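Local atomic coordinates of ribose-phosphate pyrophosphokinase (Sulfolobus solfataricus, PDB entry 4TWB), a protein that catalyses the transfer of a pyrophosphoryl group from ATP to ribose 5-phosphate, making the central metabolite phosphoribosyl pyrophosphate (PRPP) and AMP. Residues D47-L52 and A79-A84; L69-I74 and S114-N119. One frame throughout, in Å; residues are numbered along the deposited sequence.

Contact 1: D47-L52 and A79-A84; sequences DEEVLL and AKKLTA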
loop_
_atom_site.group_PDB
_atom_site.type_symbol
_atom_site.label_atom_id
_atom_site.label_comp_id
_atom_site.label_asym_id
_atom_site.label_seq_id
_atom_site.Cartn_x
_atom_site.Cartn_y
_atom_site.Cartn_z
ATOM N N ASP A 47 -21.677 -17.005 10.208
ATOM C CA ASP A 47 -22.633 -16.896 9.099
ATOM C C ASP A 47 -23.288 -15.522 8.930
ATOM O O ASP A 47 -24.312 -15.385 8.252
ATOM C CB ASP A 47 -23.681 -18.006 9.176
ATOM C CG ASP A 47 -23.231 -19.272 8.467
ATOM O OD1 ASP A 47 -23.053 -19.227 7.228
ATOM O OD2 ASP A 47 -23.054 -20.306 9.150
ATOM N N GLU A 48 -22.663 -14.513 9.525
ATOM C CA GLU A 48 -23.150 -13.143 9.476
ATOM C C GLU A 48 -23.023 -12.494 8.085
ATOM O O GLU A 48 -22.177 -12.883 7.270
ATOM C CB GLU A 48 -22.396 -12.307 10.506
ATOM C CG GLU A 48 -23.260 -11.310 11.236
ATOM C CD GLU A 48 -24.228 -11.989 12.172
ATOM O OE1 GLU A 48 -23.749 -12.748 13.052
ATOM O OE2 GLU A 48 -25.456 -11.767 12.017
ATOM N N GLU A 49 -23.887 -11.516 7.813
ATOM C CA GLU A 49 -23.710 -10.625 6.672
ATOM C C GLU A 49 -22.937 -9.413 7.165
ATOM O O GLU A 49 -23.310 -8.781 8.158
ATOM C CB GLU A 49 -25.056 -10.187 6.110
ATOM C CG GLU A 49 -25.649 -11.147 5.092
ATOM C CD GLU A 49 -27.020 -10.698 4.597
ATOM O OE1 GLU A 49 -27.274 -10.795 3.372
ATOM O OE2 GLU A 49 -27.838 -10.248 5.437
ATOM N N VAL A 50 -21.849 -9.085 6.489
ATOM C CA VAL A 50 -20.971 -8.043 7.000
ATOM C C VAL A 50 -21.037 -6.735 6.211
ATOM O O VAL A 50 -21.186 -6.714 4.985
ATOM C CB VAL A 50 -19.522 -8.531 7.078
ATOM C CG1 VAL A 50 -18.634 -7.460 7.693
ATOM C CG2 VAL A 50 -19.456 -9.796 7.894
ATOM N N LEU A 51 -20.949 -5.637 6.946
ATOM C CA LEU A 51 -20.800 -4.327 6.344
ATOM C C LEU A 51 -19.453 -3.802 6.789
ATOM O O LEU A 51 -19.309 -3.346 7.925
ATOM C CB LEU A 51 -21.903 -3.376 6.809
ATOM C CG LEU A 51 -23.339 -3.694 6.393
ATOM C CD1 LEU A 51 -24.270 -2.558 6.795
ATOM C CD2 LEU A 51 -23.426 -3.965 4.897
ATOM N N LEU A 52 -18.471 -3.887 5.894
ATOM C CA LEU A 52 -17.129 -3.415 6.183
ATOM C C LEU A 52 -17.041 -1.930 5.840
ATOM O O LEU A 52 -17.360 -1.527 4.724
ATOM C CB LEU A 52 -16.126 -4.195 5.338
ATOM C CG LEU A 52 -14.667 -4.325 5.797
ATOM C CD1 LEU A 52 -13.770 -4.228 4.566
ATOM C CD2 LEU A 52 -14.272 -3.297 6.839
ATOM N N ALA A 79 -18.082 -15.457 7.074
ATOM C CA ALA A 79 -19.109 -14.483 6.694
ATOM C C ALA A 79 -19.945 -14.904 5.481
ATOM O O ALA A 79 -19.421 -15.515 4.539
ATOM C CB ALA A 79 -18.472 -13.135 6.433
ATOM N N LYS A 80 -21.236 -14.553 5.499
ATOM C CA LYS A 80 -22.171 -14.979 4.452
ATOM C C LYS A 80 -22.124 -14.052 3.244
ATOM O O LYS A 80 -22.322 -14.468 2.092
ATOM C CB LYS A 80 -23.605 -15.059 4.998
ATOM C CG LYS A 80 -24.540 -16.003 4.220
ATOM C CD LYS A 80 -24.189 -17.490 4.455
ATOM C CE LYS A 80 -22.991 -17.966 3.612
ATOM N NZ LYS A 80 -22.268 -19.156 4.180
ATOM N N LYS A 81 -21.853 -12.784 3.518
ATOM C CA LYS A 81 -21.792 -11.774 2.469
ATOM C C LYS A 81 -20.893 -10.641 2.945
ATOM O O LYS A 81 -20.940 -10.240 4.117
ATOM C CB LYS A 81 -23.191 -11.238 2.178
ATOM C CG LYS A 81 -23.351 -10.523 0.844
ATOM C CD LYS A 81 -24.553 -9.587 0.883
ATOM C CE LYS A 81 -25.056 -9.259 -0.513
ATOM N NZ LYS A 81 -26.320 -8.467 -0.452
ATOM N N LEU A 82 -20.057 -10.143 2.042
ATOM C CA LEU A 82 -19.196 -9.024 2.376
ATOM C C LEU A 82 -19.645 -7.820 1.564
ATOM O O LEU A 82 -19.660 -7.861 0.328
ATOM C CB LEU A 82 -17.729 -9.334 2.063
ATOM C CG LEU A 82 -16.682 -8.675 2.964
ATOM C CD1 LEU A 82 -15.487 -8.259 2.121
ATOM C CD2 LEU A 82 -17.231 -7.486 3.751
ATOM N N THR A 83 -20.017 -6.758 2.273
ATOM C CA THR A 83 -20.290 -5.476 1.649
ATOM C C THR A 83 -19.217 -4.505 2.096
ATOM O O THR A 83 -19.081 -4.204 3.288
ATOM C CB THR A 83 -21.664 -4.929 2.041
ATOM O OG1 THR A 83 -22.687 -5.743 1.451
ATOM C CG2 THR A 83 -21.811 -3.500 1.558
ATOM N N ALA A 84 -18.441 -4.023 1.135
ATOM C CA ALA A 84 -17.370 -3.089 1.443
ATOM C C ALA A 84 -17.833 -1.675 1.202
ATOM O O ALA A 84 -18.105 -1.288 0.068
ATOM C CB ALA A 84 -16.147 -3.395 0.600
#

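Contact 2: L69-I74 and S114-N119; sequences LIAETI and SEVGVN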
loop_
_atom_site.group_PDB
_atom_site.type_symbol
_atom_site.label_atom_id
_atom_site.label_comp_id
_atom_site.label_asym_id
_atom_site.label_seq_id
_atom_site.Cartn_x
_atom_site.Cartn_y
_atom_site.Cartn_z
ATOM N N LEU A 69 -6.499 -7.132 3.134
ATOM C CA LEU A 69 -6.240 -8.092 4.211
ATOM C C LEU A 69 -7.482 -8.365 5.051
ATOM O O LEU A 69 -7.808 -9.528 5.324
ATOM C CB LEU A 69 -5.150 -7.572 5.129
ATOM C CG LEU A 69 -3.777 -7.415 4.502
ATOM C CD1 LEU A 69 -2.774 -6.996 5.573
ATOM C CD2 LEU A 69 -3.366 -8.718 3.827
ATOM N N ILE A 70 -8.147 -7.291 5.478
ATOM C CA ILE A 70 -9.365 -7.396 6.261
ATOM C C ILE A 70 -10.441 -8.155 5.477
ATOM O O ILE A 70 -11.141 -9.012 6.019
ATOM C CB ILE A 70 -9.902 -6.014 6.638
ATOM C CG1 ILE A 70 -8.921 -5.301 7.566
ATOM C CG2 ILE A 70 -11.288 -6.130 7.285
ATOM C CD1 ILE A 70 -9.203 -3.831 7.755
ATOM N N ALA A 71 -10.561 -7.848 4.192
ATOM C CA ALA A 71 -11.568 -8.487 3.366
ATOM C C ALA A 71 -11.405 -10.004 3.320
ATOM O O ALA A 71 -12.344 -10.736 3.619
ATOM C CB ALA A 71 -11.542 -7.910 1.977
ATOM N N GLU A 72 -10.220 -10.482 2.947
ATOM C CA GLU A 72 -9.970 -11.928 2.915
ATOM C C GLU A 72 -10.173 -12.593 4.275
ATOM O O GLU A 72 -10.792 -13.646 4.361
ATOM C CB GLU A 72 -8.585 -12.258 2.358
ATOM C CG GLU A 72 -8.613 -12.671 0.894
ATOM C CD GLU A 72 -7.544 -13.687 0.557
ATOM O OE1 GLU A 72 -6.611 -13.862 1.371
ATOM O OE2 GLU A 72 -7.639 -14.319 -0.519
ATOM N N THR A 73 -9.662 -11.974 5.331
ATOM C CA THR A 73 -9.892 -12.471 6.681
ATOM C C THR A 73 -11.381 -12.689 6.971
ATOM O O THR A 73 -11.772 -13.727 7.507
ATOM C CB THR A 73 -9.328 -11.497 7.732
ATOM O OG1 THR A 73 -7.944 -11.230 7.457
ATOM C CG2 THR A 73 -9.473 -12.076 9.132
ATOM N N ILE A 74 -12.203 -11.703 6.616
ATOM C CA ILE A 74 -13.649 -11.782 6.827
ATOM C C ILE A 74 -14.268 -12.933 6.049
ATOM O O ILE A 74 -15.077 -13.671 6.592
ATOM C CB ILE A 74 -14.366 -10.448 6.480
ATOM C CG1 ILE A 74 -14.133 -9.412 7.585
ATOM C CG2 ILE A 74 -15.855 -10.671 6.298
ATOM C CD1 ILE A 74 -14.303 -7.972 7.119
ATOM N N SER A 114 -12.730 -8.030 -6.009
ATOM C CA SER A 114 -13.605 -9.164 -6.336
ATOM C C SER A 114 -12.970 -10.460 -5.841
ATOM O O SER A 114 -13.555 -11.173 -5.019
ATOM C CB SER A 114 -13.873 -9.256 -7.844
ATOM O OG SER A 114 -14.490 -8.086 -8.354
ATOM N N GLU A 115 -11.782 -10.766 -6.370
ATOM C CA GLU A 115 -10.850 -11.677 -5.715
ATOM C C GLU A 115 -10.730 -11.052 -4.339
ATOM O O GLU A 115 -10.946 -9.856 -4.212
ATOM C CB GLU A 115 -9.513 -11.638 -6.456
ATOM C CG GLU A 115 -8.316 -12.188 -5.689
ATOM C CD GLU A 115 -8.208 -13.703 -5.771
ATOM O OE1 GLU A 115 -8.838 -14.295 -6.681
ATOM O OE2 GLU A 115 -7.491 -14.297 -4.927
ATOM N N VAL A 116 -10.431 -11.814 -3.301
ATOM C CA VAL A 116 -10.357 -11.223 -1.954
ATOM C C VAL A 116 -11.702 -11.246 -1.236
ATOM O O VAL A 116 -11.751 -11.190 -0.006
ATOM C CB VAL A 116 -9.765 -9.780 -1.951
ATOM C CG1 VAL A 116 -10.482 -8.894 -0.960
ATOM C CG2 VAL A 116 -8.279 -9.790 -1.654
ATOM N N GLY A 117 -12.787 -11.324 -2.005
ATOM C CA GLY A 117 -14.093 -11.696 -1.465
ATOM C C GLY A 117 -15.180 -10.645 -1.246
ATOM O O GLY A 117 -16.184 -10.933 -0.588
ATOM N N VAL A 118 -14.999 -9.435 -1.774
ATOM C CA VAL A 118 -16.032 -8.403 -1.659
ATOM C C VAL A 118 -17.188 -8.694 -2.624
ATOM O O VAL A 118 -16.997 -8.833 -3.838
ATOM C CB VAL A 118 -15.470 -6.990 -1.921
ATOM C CG1 VAL A 118 -16.574 -5.977 -1.844
ATOM C CG2 VAL A 118 -14.388 -6.649 -0.920
ATOM N N ASN A 119 -18.390 -8.791 -2.070
ATOM C CA ASN A 119 -19.569 -9.105 -2.867
ATOM C C ASN A 119 -20.218 -7.838 -3.398
ATOM O O ASN A 119 -20.558 -7.729 -4.581
ATOM C CB ASN A 119 -20.591 -9.868 -2.022
ATOM C CG ASN A 119 -20.094 -11.231 -1.595
ATOM O OD1 ASN A 119 -19.980 -11.527 -0.400
ATOM N ND2 ASN A 119 -19.787 -12.069 -2.572
#

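Contact 1: D47-L52 and A79-A84
Val50 and Leu52 reach across to Lys81 and Thr83 through backbone hydrogen bonds that join two parallel strands whose axes, 17° from parallel, come within 4.7 Å. Val50 N gives to Lys81 O at 2.8 Å, Val50 O takes Thr83 N at 3.0 Å, and Leu52 N gives to Thr83 O at 2.7 Å, so Val50 spends both its N-H and its C=O on 81-84, while Glu49 and Leu51 turn theirs to strand 2-5. Ahead of the strands, Lys80 N donates to Glu48 O at 2.6 Å and ties the incoming loops together.

Charge adds one clasp at that end. Lys80 folds its chain at chi2 and chi3 (72° and -80°), which lays it alongside Asp47 and sets NZ 3.1 Å from OD1 in a salt bridge.

Apolar contacts are sorted by face. With Val50, Leu52, Leu82 and Ala84 on one side, Leu82 CD2 touches both Val50 CB and, at 3.8 Å, Leu52 CB, while Val50 CG2 meets Ala79 CB. On the other side Leu51 and Thr83 run side by side, CD2 of the leucine 3.5 Å from CB of the threonine.

Strands 49-53 and 81-86 are the two arms of a beta-alpha-beta unit. Its helix 60-76 covers the Val50 and Leu52 face through Ile74, and strands 2-5 and 120-124 flank the pair in the sheet.

Contact 2: L69-I74 and S114-N119
A Schellman motif closes helix 105-114, and its turn packs against helix 60-76 through Val116, beside Ala71 and Glu72. The valine straddles that helix surface: CG1 lies against Ala71 CB, 3.3 Å away, and CG2 faces Glu72 CG at 3.9 Å. Its carbonyl O also sits over the helix backbone, 3.5 Å from Glu72 CA in a CA-H...O contact. Val118 CG2 reaches the same Ala71 methyl more loosely, at 4.3 Å.

The motif explains how this valine is presented. Gly117 N returns to Ser114 O across a type II beta turn, and Val118 N returns to Leu113 O; Gly117 is the C-prime residue, with phi at 105°. The chain thereby leaves the helix and heads for strand 120-124 in the N-terminal, PRTase-like domain, with Val116 at the bend.

Glu72 carries the polar side. With chi1 at -99°, it puts CG 3.6 Å from Val116 CA; the bend at chi2 then directs the carboxylate, whose OE2 stands 4.4 Å from Glu115 OE2, a like-charged pair. Arg75 forms a salt bridge with Glu72 OE2, which would offset that repulsion. Helix and turn both border the second subunit, from which Thr108 OG1 is hydrogen-bonded to Glu72 OE1 and His111 ND1 to OE2. Val116 itself packs on Thr108 of that subunit.

Helix 60-76 ties the two contacts together: it is the crossover between the strands of contact 1 and supplies the 69-74 face of contact 2. Their centres lie about 10 Å apart, and their segments alternate along the chain. They meet directly where Leu82 N probably donates to Asn119 OD1 at 2.8 Å, Leu82 CB lies 3.5 Å from Gly117 O, and Ala79 CB is 3.4 Å from Ile74 O. Helix 60-76 and the turn lie side by side on the sheet, and both also reach the second subunit. Both contacts are packing within the N-terminal domain, away from the nucleotide, magnesium and ribose 5-phosphate sites.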